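Local coordinates for aminotransferase class I and II (Anaerococcus prevotii, PDB 4EMY), which probably catalyses pyridoxal-phosphate-dependent transamination as a homodimeric aminotransferase, at residues Glu81-Ile87 / Gln306-Ile310; His131-Trp135 / Asn189-Gly193; Phe357-Thr363 / Lys385-Ile391. All coordinates share one frame; numbering follows the deposited sequence.

Interaction 1: residues Glu81-Ile87 / Gln306-Ile310; sequences EKDYRKI and QNILI
Tyr84 and Gln306 form the tightly packed part of this contact, in which the axes of the helical segments 82-87 and 306-310 cross at 61° and come within 8.8 Å. The aliphatic part of Gln306 lies over one face of the phenol: its CG is 3.7 Å from the centroid of the Tyr84 ring and 16° off the ring normal, which is CH-pi geometry. With Gln306 CG anti to the carbonyl carbon (chi1 -64°) and the chain extended beyond it, the amide comes to lie stacked on the ring and carries OE1 on to the first turn of the other helix. There Glu81, the N-cap residue, gives its backbone N-H to it, Glu81 N to Gln306 OE1 measuring 2.9 Å, nearly straight at the hydrogen although the donor stands above the carbonyl plane. Further along, Leu309 CD2 reaches Tyr84 CD1 at 3.7 Å, and Ile87 sends CG2 to Leu309 CG at 4.0 Å while its CD1 rests 3.8 Å from Ile310 CA. The end of Ile310 wedges in beside them, its CG1 3.7 Å from Tyr84 N and its CD1 against the CB atoms of Glu81 and Asp83.

The looser side is the partly exposed edge at Asp83, where Ile310 CD1 meets Asp83 CB at 3.8 Å, the aliphatic root of the acid and not its charge.

Two polar ends find partners outside: Glu81 OE2 with His303 NE2, and Tyr84 OH with Gly271 O and Ser270 OG. The chemistry therefore implies a largely apolar interface, with a single hydrogen bond between the segments fixing the start of one helix on the side of the other.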
loop_
_atom_site.group_PDB
_atom_site.type_symbol
_atom_site.label_atom_id
_atom_site.label_comp_id
_atom_site.label_asym_id
_atom_site.label_seq_id
_atom_site.Cartn_x
_atom_site.Cartn_y
_atom_site.Cartn_z
ATOM N N GLU A 81 12.945 3.081 -6.236
ATOM C CA GLU A 81 14.231 3.675 -6.606
ATOM C C GLU A 81 15.021 2.745 -7.524
ATOM O O GLU A 81 15.067 1.529 -7.304
ATOM C CB GLU A 81 15.053 3.997 -5.354
ATOM C CG GLU A 81 14.617 5.248 -4.593
ATOM C CD GLU A 81 14.966 6.555 -5.300
ATOM O OE1 GLU A 81 15.864 6.559 -6.173
ATOM O OE2 GLU A 81 14.343 7.592 -4.985
ATOM N N LYS A 82 15.629 3.328 -8.556
ATOM C CA LYS A 82 16.402 2.584 -9.551
ATOM C C LYS A 82 17.389 1.622 -8.881
ATOM O O LYS A 82 17.476 0.454 -9.271
ATOM C CB LYS A 82 17.108 3.570 -10.490
ATOM C CG LYS A 82 18.251 3.030 -11.341
ATOM C CD LYS A 82 19.384 4.059 -11.394
ATOM C CE LYS A 82 20.428 3.753 -12.461
ATOM N NZ LYS A 82 19.904 4.023 -13.832
ATOM N N ASP A 83 18.093 2.105 -7.853
ATOM C CA ASP A 83 19.053 1.291 -7.112
ATOM C C ASP A 83 18.416 0.249 -6.196
ATOM O O ASP A 83 18.914 -0.871 -6.100
ATOM C CB ASP A 83 20.003 2.183 -6.325
ATOM C CG ASP A 83 21.057 2.835 -7.206
ATOM O OD1 ASP A 83 22.021 3.394 -6.636
ATOM O OD2 ASP A 83 20.927 2.787 -8.458
ATOM N N TYR A 84 17.329 0.617 -5.520
ATOM C CA TYR A 84 16.516 -0.346 -4.757
ATOM C C TYR A 84 16.125 -1.561 -5.603
ATOM O O TYR A 84 16.367 -2.696 -5.194
ATOM C CB TYR A 84 15.259 0.325 -4.187
ATOM C CG TYR A 84 14.279 -0.592 -3.457
ATOM C CD1 TYR A 84 14.393 -0.812 -2.079
ATOM C CD2 TYR A 84 13.215 -1.209 -4.138
ATOM C CE1 TYR A 84 13.490 -1.625 -1.405
ATOM C CE2 TYR A 84 12.311 -2.027 -3.475
ATOM C CZ TYR A 84 12.451 -2.234 -2.113
ATOM O OH TYR A 84 11.556 -3.041 -1.438
ATOM N N ARG A 85 15.536 -1.327 -6.775
ATOM C CA ARG A 85 15.154 -2.422 -7.674
ATOM C C ARG A 85 16.349 -3.322 -8.001
ATOM O O ARG A 85 16.250 -4.550 -7.919
ATOM C CB ARG A 85 14.516 -1.894 -8.961
ATOM C CG ARG A 85 13.272 -1.062 -8.730
ATOM C CD ARG A 85 12.890 -0.303 -9.977
ATOM N NE ARG A 85 12.275 -1.188 -10.960
ATOM C CZ ARG A 85 11.880 -0.806 -12.171
ATOM N NH1 ARG A 85 12.040 0.446 -12.563
ATOM N NH2 ARG A 85 11.327 -1.682 -12.991
ATOM N N LYS A 86 17.472 -2.710 -8.353
ATOM C CA LYS A 86 18.686 -3.460 -8.641
ATOM C C LYS A 86 19.164 -4.261 -7.416
ATOM O O LYS A 86 19.417 -5.462 -7.523
ATOM C CB LYS A 86 19.786 -2.516 -9.142
ATOM C CG LYS A 86 21.007 -3.219 -9.712
ATOM C CD LYS A 86 22.243 -2.326 -9.676
ATOM C CE LYS A 86 23.493 -3.067 -10.137
ATOM N NZ LYS A 86 23.972 -4.047 -9.124
ATOM N N ILE A 87 19.270 -3.599 -6.261
ATOM C CA ILE A 87 19.794 -4.231 -5.043
ATOM C C ILE A 87 18.872 -5.328 -4.493
ATOM O O ILE A 87 19.350 -6.283 -3.880
ATOM C CB ILE A 87 20.173 -3.183 -3.972
ATOM C CG1 ILE A 87 21.400 -2.391 -4.436
ATOM C CG2 ILE A 87 20.466 -3.834 -2.628
ATOM C CD1 ILE A 87 21.514 -1.010 -3.831
ATOM N N GLN A 306 13.350 1.984 1.244
ATOM C CA GLN A 306 14.074 1.725 0.010
ATOM C C GLN A 306 15.494 2.241 0.117
ATOM O O GLN A 306 16.439 1.566 -0.275
ATOM C CB GLN A 306 13.366 2.368 -1.178
ATOM C CG GLN A 306 11.993 1.793 -1.458
ATOM C CD GLN A 306 11.352 2.369 -2.705
ATOM O OE1 GLN A 306 11.970 3.131 -3.455
ATOM N NE2 GLN A 306 10.099 1.992 -2.942
ATOM N N ASN A 307 15.631 3.441 0.659
ATOM C CA ASN A 307 16.935 4.052 0.879
ATOM C C ASN A 307 17.772 3.291 1.903
ATOM O O ASN A 307 19.000 3.246 1.789
ATOM C CB ASN A 307 16.774 5.521 1.266
ATOM C CG ASN A 307 16.317 6.376 0.100
ATOM O OD1 ASN A 307 16.817 6.238 -1.017
ATOM N ND2 ASN A 307 15.359 7.265 0.351
ATOM N N ILE A 308 17.100 2.681 2.880
ATOM C CA ILE A 308 17.765 1.827 3.860
ATOM C C ILE A 308 18.457 0.663 3.152
ATOM O O ILE A 308 19.646 0.417 3.379
ATOM C CB ILE A 308 16.806 1.339 4.978
ATOM C CG1 ILE A 308 16.423 2.506 5.896
ATOM C CG2 ILE A 308 17.452 0.232 5.809
ATOM C CD1 ILE A 308 15.315 2.202 6.884
ATOM N N LEU A 309 17.730 -0.026 2.272
ATOM C CA LEU A 309 18.304 -1.136 1.510
ATOM C C LEU A 309 19.496 -0.701 0.650
ATOM O O LEU A 309 20.492 -1.428 0.547
ATOM C CB LEU A 309 17.244 -1.812 0.643
ATOM C CG LEU A 309 17.606 -3.190 0.083
ATOM C CD1 LEU A 309 17.513 -4.242 1.174
ATOM C CD2 LEU A 309 16.697 -3.564 -1.076
ATOM N N ILE A 310 19.388 0.484 0.047
ATOM C CA ILE A 310 20.450 1.036 -0.787
ATOM C C ILE A 310 21.701 1.287 0.053
ATOM O O ILE A 310 22.811 0.922 -0.346
ATOM C CB ILE A 310 20.009 2.344 -1.484
ATOM C CG1 ILE A 310 18.934 2.061 -2.539
ATOM C CG2 ILE A 310 21.199 3.062 -2.114
ATOM C CD1 ILE A 310 18.263 3.305 -3.088
#

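Interaction 2: residues His131-Trp135 / Asn189-Gly193; sequences HDYYW and NNPTG. With PLP (pyridoxal-5'-phosphate), chain E.
Trp135 and Asn190 both carry CG anti to the backbone N (chi1 -179° and 165°), and these torsions bring indole and carboxamide together around the pyridoxal-5'-phosphate. The two groups meet with their planes well inclined, Asn190 ND2 lying 3.2 Å from Trp135 CD1. The same amide nitrogen donates to the phenolic oxygen of the cofactor, Asn190 ND2 to PLP O3 being 2.7 Å, though the bond is bent. The pyridine ring lies over a face of the indole, with Trp135 CZ3 3.3 Å from PLP C6. Were Trp135 an alanine, the pyridine would be likely to lose its flat cover on that face and be left freer to tilt.

These loops follow strands 127-131 and 179-184 of the large mixed sheet, and in the cofactor pocket of this aminotransferase fold one loop gives the ring-face cover, the other a hydrogen bond at O3. Thr111 OG1 and Tyr227 OH are also hydrogen-bonded to PLP, as is Tyr75 OH of the second subunit.

The peptide bond before Pro191 is cis, and Pro191 CD packs against Tyr133 CB at 3.9 Å. Beside it, the methyl of Thr192 meets the root of the tyrosine, Thr192 CG2 to Tyr133 CB being 3.6 Å. Asn189 OD1 fixes this turn as an Asx motif: Thr192 OG1 (2.7 Å) and Thr192 N (3.2 Å) grip it from opposite faces of its amide plane. Asn189 ND2 touches His131 CE1, the ring and amide planes 81° apart, and bonds to Asn185 O. His131 ND1 donates to Tyr133 O at 2.8 Å, while its NE2 bonds to Asn185 N.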
loop_
_atom_site.group_PDB
_atom_site.type_symbol
_atom_site.label_atom_id
_atom_site.label_comp_id
_atom_site.label_asym_id
_atom_site.label_seq_id
_atom_site.Cartn_x
_atom_site.Cartn_y
_atom_site.Cartn_z
ATOM N N HIS A 131 -0.832 -24.686 -1.721
ATOM C CA HIS A 131 -0.668 -25.805 -0.797
ATOM C C HIS A 131 -1.640 -25.777 0.350
ATOM O O HIS A 131 -2.021 -24.711 0.836
ATOM C CB HIS A 131 0.774 -25.911 -0.306
ATOM C CG HIS A 131 1.471 -24.583 -0.188
ATOM N ND1 HIS A 131 1.205 -23.712 0.803
ATOM C CD2 HIS A 131 2.445 -23.988 -0.987
ATOM C CE1 HIS A 131 1.969 -22.617 0.648
ATOM N NE2 HIS A 131 2.726 -22.789 -0.449
ATOM N N ASP A 132 -2.038 -26.982 0.754
ATOM C CA ASP A 132 -3.004 -27.292 1.823
ATOM C C ASP A 132 -2.886 -26.471 3.106
ATOM O O ASP A 132 -3.893 -26.115 3.718
ATOM C CB ASP A 132 -2.834 -28.764 2.201
ATOM C CG ASP A 132 -4.122 -29.517 2.181
ATOM O OD1 ASP A 132 -5.146 -28.911 1.804
ATOM O OD2 ASP A 132 -4.111 -30.715 2.534
ATOM N N TYR A 133 -1.646 -26.240 3.532
ATOM C CA TYR A 133 -1.340 -25.413 4.682
ATOM C C TYR A 133 -0.864 -24.090 4.101
ATOM O O TYR A 133 0.151 -24.051 3.397
ATOM C CB TYR A 133 -0.217 -26.040 5.517
ATOM C CG TYR A 133 -0.460 -27.443 6.053
ATOM C CD1 TYR A 133 -0.595 -28.542 5.191
ATOM C CD2 TYR A 133 -0.501 -27.683 7.427
ATOM C CE1 TYR A 133 -0.801 -29.823 5.687
ATOM C CE2 TYR A 133 -0.695 -28.963 7.930
ATOM C CZ TYR A 133 -0.845 -30.030 7.060
ATOM O OH TYR A 133 -1.043 -31.298 7.564
ATOM N N TYR A 134 -1.596 -23.014 4.372
ATOM C CA TYR A 134 -1.303 -21.724 3.761
ATOM C C TYR A 134 -1.581 -20.552 4.677
ATOM O O TYR A 134 -2.398 -20.635 5.593
ATOM C CB TYR A 134 -2.108 -21.546 2.471
ATOM C CG TYR A 134 -3.602 -21.570 2.671
ATOM C CD1 TYR A 134 -4.319 -20.392 2.856
ATOM C CD2 TYR A 134 -4.297 -22.770 2.683
ATOM C CE1 TYR A 134 -5.689 -20.411 3.046
ATOM C CE2 TYR A 134 -5.667 -22.800 2.869
ATOM C CZ TYR A 134 -6.359 -21.620 3.050
ATOM O OH TYR A 134 -7.723 -21.654 3.231
ATOM N N TRP A 135 -0.885 -19.456 4.394
ATOM C CA TRP A 135 -1.096 -18.158 5.018
ATOM C C TRP A 135 -2.412 -17.629 4.516
ATOM O O TRP A 135 -2.611 -17.488 3.312
ATOM C CB TRP A 135 0.066 -17.257 4.622
ATOM C CG TRP A 135 0.065 -15.866 5.190
ATOM C CD1 TRP A 135 -0.147 -15.484 6.507
ATOM C CD2 TRP A 135 0.349 -14.618 4.474
ATOM N NE1 TRP A 135 -0.042 -14.125 6.647
ATOM C CE2 TRP A 135 0.256 -13.544 5.470
ATOM C CE3 TRP A 135 0.647 -14.292 3.154
ATOM C CZ2 TRP A 135 0.454 -12.211 5.138
ATOM C CZ3 TRP A 135 0.848 -12.943 2.832
ATOM C CH2 TRP A 135 0.754 -11.928 3.803
ATOM N N ASN A 189 8.079 -22.164 4.978
ATOM C CA ASN A 189 6.616 -22.112 4.876
ATOM C C ASN A 189 5.903 -21.768 6.174
ATOM O O ASN A 189 6.026 -22.475 7.164
ATOM C CB ASN A 189 6.086 -23.461 4.368
ATOM C CG ASN A 189 4.572 -23.502 4.271
ATOM O OD1 ASN A 189 3.892 -24.005 5.166
ATOM N ND2 ASN A 189 4.037 -22.964 3.187
ATOM N N ASN A 190 5.163 -20.673 6.158
ATOM C CA ASN A 190 4.202 -20.374 7.200
ATOM C C ASN A 190 2.878 -21.058 6.800
ATOM O O ASN A 190 2.319 -20.744 5.736
ATOM C CB ASN A 190 4.070 -18.851 7.315
ATOM C CG ASN A 190 2.858 -18.413 8.107
ATOM O OD1 ASN A 190 2.471 -19.039 9.089
ATOM N ND2 ASN A 190 2.263 -17.313 7.689
ATOM N N PRO A 191 2.346 -21.977 7.640
ATOM C CA PRO A 191 2.635 -22.350 9.035
ATOM C C PRO A 191 3.669 -23.459 9.317
ATOM O O PRO A 191 4.251 -23.486 10.413
ATOM C CB PRO A 191 1.271 -22.826 9.538
ATOM C CG PRO A 191 0.559 -23.331 8.332
ATOM C CD PRO A 191 1.198 -22.735 7.111
ATOM N N THR A 192 3.891 -24.351 8.354
ATOM C CA THR A 192 4.546 -25.638 8.618
ATOM C C THR A 192 6.018 -25.578 9.015
ATOM O O THR A 192 6.458 -26.353 9.863
ATOM C CB THR A 192 4.405 -26.586 7.425
ATOM O OG1 THR A 192 5.161 -26.072 6.324
ATOM C CG2 THR A 192 2.951 -26.701 7.026
ATOM N N GLY A 193 6.770 -24.669 8.400
ATOM C CA GLY A 193 8.216 -24.584 8.602
ATOM C C GLY A 193 8.968 -25.425 7.586
ATOM O O GLY A 193 10.193 -25.551 7.649
HETATM N N1 PLP E . 4.069 -14.103 3.194
HETATM C C2 PLP E . 4.005 -15.016 4.232
HETATM C C2A PLP E . 4.021 -16.487 3.943
HETATM C C3 PLP E . 3.939 -14.581 5.553
HETATM O O3 PLP E . 3.875 -15.484 6.570
HETATM C C4 PLP E . 3.918 -13.235 5.856
HETATM C C4A PLP E . 3.134 -12.841 7.077
HETATM O O4A PLP E . 3.698 -12.633 8.155
HETATM C C5 PLP E . 3.992 -12.318 4.807
HETATM C C6 PLP E . 4.060 -12.754 3.478
HETATM C C5A PLP E . 3.956 -10.834 5.134
HETATM O O4P PLP E . 4.765 -10.057 4.280
HETATM P P PLP E . 4.725 -8.473 4.497
HETATM O O1P PLP E . 3.543 -7.968 3.713
HETATM O O2P PLP E . 6.044 -7.902 4.025
HETATM O O3P PLP E . 4.519 -8.134 5.952
#

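Interaction 3: residues Phe357-Thr363 / Lys385-Ile391; sequences FFTFIPT and KGIRVAI
Ile361 and Ile387 exchange a pair of backbone bonds, Ile387 N to Ile361 O at 2.8 Å and Ile361 N to Ile387 O at 3.0 Å, and Thr359 with Val389 repeats the pattern. Thr363 N to Lys385 O, 3.1 Å, adds a further rung beyond Pro362. The short strand axes run antiparallel, 163° apart. At Gly386 a CB would clash with Ile361 O and the Phe360 ring.

Beside the ladder, the Arg388 guanidinium lies flat on Phe358, planes 15° apart, with Arg388 CZ 3.8 Å from the Phe358 ring centroid and off-centre: a stack with cation-pi character. A bend at chi3 (71°) lays it there, and Phe357 CB covers the ring's other face. Arg388 NH1 bonds to Asn190 OD1, and Arg388 NH2 to Ala43 O.

Phe360 sets a ring face over Ile387 O, Phe360 CD2 being 3.3 Å from it. On the other side of the sheet Ile361 CD1 meets Val389 CG2 at 4.0 Å, and helices 315-345 and 399-411 cover this face. The arrangement is the small antiparallel sheet of the C-terminal part of this aminotransferase family; Arg388, bonded to the cofactor-binding Asn190 beside the PLP site, is consistent with the carboxylate-binding arginine of relatives.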
loop_
_atom_site.group_PDB
_atom_site.type_symbol
_atom_site.label_atom_id
_atom_site.label_comp_id
_atom_site.label_asym_id
_atom_site.label_seq_id
_atom_site.Cartn_x
_atom_site.Cartn_y
_atom_site.Cartn_z
ATOM N N PHE A 357 9.432 -19.054 10.794
ATOM C CA PHE A 357 9.124 -18.462 12.101
ATOM C C PHE A 357 8.299 -19.393 12.979
ATOM O O PHE A 357 8.077 -19.110 14.162
ATOM C CB PHE A 357 8.359 -17.142 11.926
ATOM C CG PHE A 357 9.238 -15.921 11.838
ATOM C CD1 PHE A 357 10.549 -16.002 11.372
ATOM C CD2 PHE A 357 8.737 -14.675 12.197
ATOM C CE1 PHE A 357 11.347 -14.870 11.292
ATOM C CE2 PHE A 357 9.529 -13.539 12.116
ATOM C CZ PHE A 357 10.832 -13.636 11.653
ATOM N N PHE A 358 7.846 -20.498 12.396
ATOM C CA PHE A 358 6.889 -21.365 13.060
ATOM C C PHE A 358 7.274 -22.820 12.898
ATOM O O PHE A 358 7.794 -23.211 11.851
ATOM C CB PHE A 358 5.491 -21.172 12.466
ATOM C CG PHE A 358 5.095 -19.736 12.268
ATOM C CD1 PHE A 358 5.305 -19.109 11.040
ATOM C CD2 PHE A 358 4.499 -19.016 13.294
ATOM C CE1 PHE A 358 4.937 -17.788 10.843
ATOM C CE2 PHE A 358 4.130 -17.692 13.102
ATOM C CZ PHE A 358 4.347 -17.079 11.874
ATOM N N THR A 359 7.021 -23.605 13.945
ATOM C CA THR A 359 7.056 -25.062 13.885
ATOM C C THR A 359 5.615 -25.537 13.980
ATOM O O THR A 359 4.781 -24.861 14.587
ATOM C CB THR A 359 7.837 -25.672 15.063
ATOM O OG1 THR A 359 7.302 -25.176 16.294
ATOM C CG2 THR A 359 9.313 -25.333 14.975
ATOM N N PHE A 360 5.312 -26.693 13.404
ATOM C CA PHE A 360 3.919 -27.117 13.319
ATOM C C PHE A 360 3.668 -28.515 13.851
ATOM O O PHE A 360 4.316 -29.482 13.444
ATOM C CB PHE A 360 3.415 -27.003 11.882
ATOM C CG PHE A 360 1.922 -26.930 11.761
ATOM C CD1 PHE A 360 1.170 -28.078 11.534
ATOM C CD2 PHE A 360 1.264 -25.709 11.856
ATOM C CE1 PHE A 360 -0.207 -28.011 11.406
ATOM C CE2 PHE A 360 -0.115 -25.634 11.733
ATOM C CZ PHE A 360 -0.850 -26.786 11.506
ATOM N N ILE A 361 2.707 -28.601 14.765
ATOM C CA ILE A 361 2.225 -29.873 15.280
ATOM C C ILE A 361 0.913 -30.238 14.581
ATOM O O ILE A 361 -0.110 -29.585 14.786
ATOM C CB ILE A 361 2.061 -29.844 16.818
ATOM C CG1 ILE A 361 3.410 -30.051 17.506
ATOM C CG2 ILE A 361 1.145 -30.960 17.289
ATOM C CD1 ILE A 361 4.264 -28.812 17.629
ATOM N N PRO A 362 0.949 -31.272 13.728
ATOM C CA PRO A 362 -0.281 -31.759 13.100
ATOM C C PRO A 362 -1.191 -32.491 14.098
ATOM O O PRO A 362 -0.711 -33.252 14.944
ATOM C CB PRO A 362 0.226 -32.707 12.010
ATOM C CG PRO A 362 1.580 -33.131 12.468
ATOM C CD PRO A 362 2.147 -31.985 13.246
ATOM N N THR A 363 -2.494 -32.223 13.998
ATOM C CA THR A 363 -3.524 -32.811 14.865
ATOM C C THR A 363 -4.921 -32.438 14.372
ATOM O O THR A 363 -5.099 -31.432 13.676
ATOM C CB THR A 363 -3.386 -32.376 16.345
ATOM O OG1 THR A 363 -4.558 -32.773 17.067
ATOM C CG2 THR A 363 -3.217 -30.863 16.475
ATOM N N LYS A 385 -5.865 -28.155 10.543
ATOM C CA LYS A 385 -4.693 -28.987 10.297
ATOM C C LYS A 385 -3.836 -29.210 11.544
ATOM O O LYS A 385 -3.176 -30.238 11.672
ATOM C CB LYS A 385 -3.845 -28.379 9.175
ATOM C CG LYS A 385 -4.488 -28.412 7.797
ATOM C CD LYS A 385 -4.420 -29.805 7.192
ATOM C CE LYS A 385 -4.736 -29.791 5.705
ATOM N NZ LYS A 385 -6.185 -29.606 5.407
ATOM N N GLY A 386 -3.828 -28.248 12.456
ATOM C CA GLY A 386 -3.097 -28.431 13.712
ATOM C C GLY A 386 -2.759 -27.171 14.483
ATOM O O GLY A 386 -3.499 -26.183 14.456
ATOM N N ILE A 387 -1.628 -27.212 15.171
ATOM C CA ILE A 387 -1.197 -26.104 16.003
ATOM C C ILE A 387 0.066 -25.467 15.437
ATOM O O ILE A 387 1.047 -26.156 15.135
ATOM C CB ILE A 387 -0.979 -26.562 17.457
ATOM C CG1 ILE A 387 -2.319 -26.927 18.098
ATOM C CG2 ILE A 387 -0.278 -25.483 18.272
ATOM C CD1 ILE A 387 -2.193 -27.786 19.336
ATOM N N ARG A 388 0.028 -24.146 15.288
ATOM C CA ARG A 388 1.183 -23.395 14.830
ATOM C C ARG A 388 1.876 -22.719 16.009
ATOM O O ARG A 388 1.284 -21.887 16.702
ATOM C CB ARG A 388 0.775 -22.366 13.781
ATOM C CG ARG A 388 1.953 -21.776 13.034
ATOM C CD ARG A 388 1.537 -20.583 12.201
ATOM N NE ARG A 388 1.206 -19.423 13.021
ATOM C CZ ARG A 388 0.964 -18.210 12.536
ATOM N NH1 ARG A 388 1.024 -17.987 11.232
ATOM N NH2 ARG A 388 0.674 -17.216 13.358
ATOM N N VAL A 389 3.134 -23.086 16.220
ATOM C CA VAL A 389 3.921 -22.597 17.347
ATOM C C VAL A 389 4.882 -21.537 16.839
ATOM O O VAL A 389 5.814 -21.848 16.094
ATOM C CB VAL A 389 4.710 -23.745 18.013
ATOM C CG1 VAL A 389 5.461 -23.247 19.236
ATOM C CG2 VAL A 389 3.774 -24.880 18.395
ATOM N N ALA A 390 4.649 -20.288 17.234
ATOM C CA ALA A 390 5.469 -19.177 16.761
ATOM C C ALA A 390 6.794 -19.165 17.490
ATOM O O ALA A 390 7.030 -18.363 18.399
ATOM C CB ALA A 390 4.741 -17.851 16.921
ATOM N N ILE A 391 7.668 -20.064 17.070
ATOM C CA ILE A 391 8.928 -20.279 17.749
ATOM C C ILE A 391 9.817 -19.024 17.753
ATOM O O ILE A 391 10.755 -18.920 18.537
ATOM C CB ILE A 391 9.631 -21.528 17.181
ATOM C CG1 ILE A 391 10.498 -22.169 18.253
ATOM C CG2 ILE A 391 10.408 -21.228 15.903
ATOM C CD1 ILE A 391 10.950 -23.562 17.889
#

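From the N terminus, the chain first enters interaction 1 at 81-87, and that contact, which joins helix 82-93 to helix 303-311, is closed only over 200 residues later. The long loop so formed contains all the strands of the large mixed sheet. Within it lies interaction 2, which closes a shorter excursion between 131-135 and 189-193, joining the loops after two strands of that sheet. Interaction 3 follows in series, a local closure of the antiparallel pair in the C-terminal part. Interactions 2 and 3 touch, their centres about 9 Å apart, so the cofactor loops meet the small sheet directly. Interaction 1 lies across the chain's centre from interaction 3.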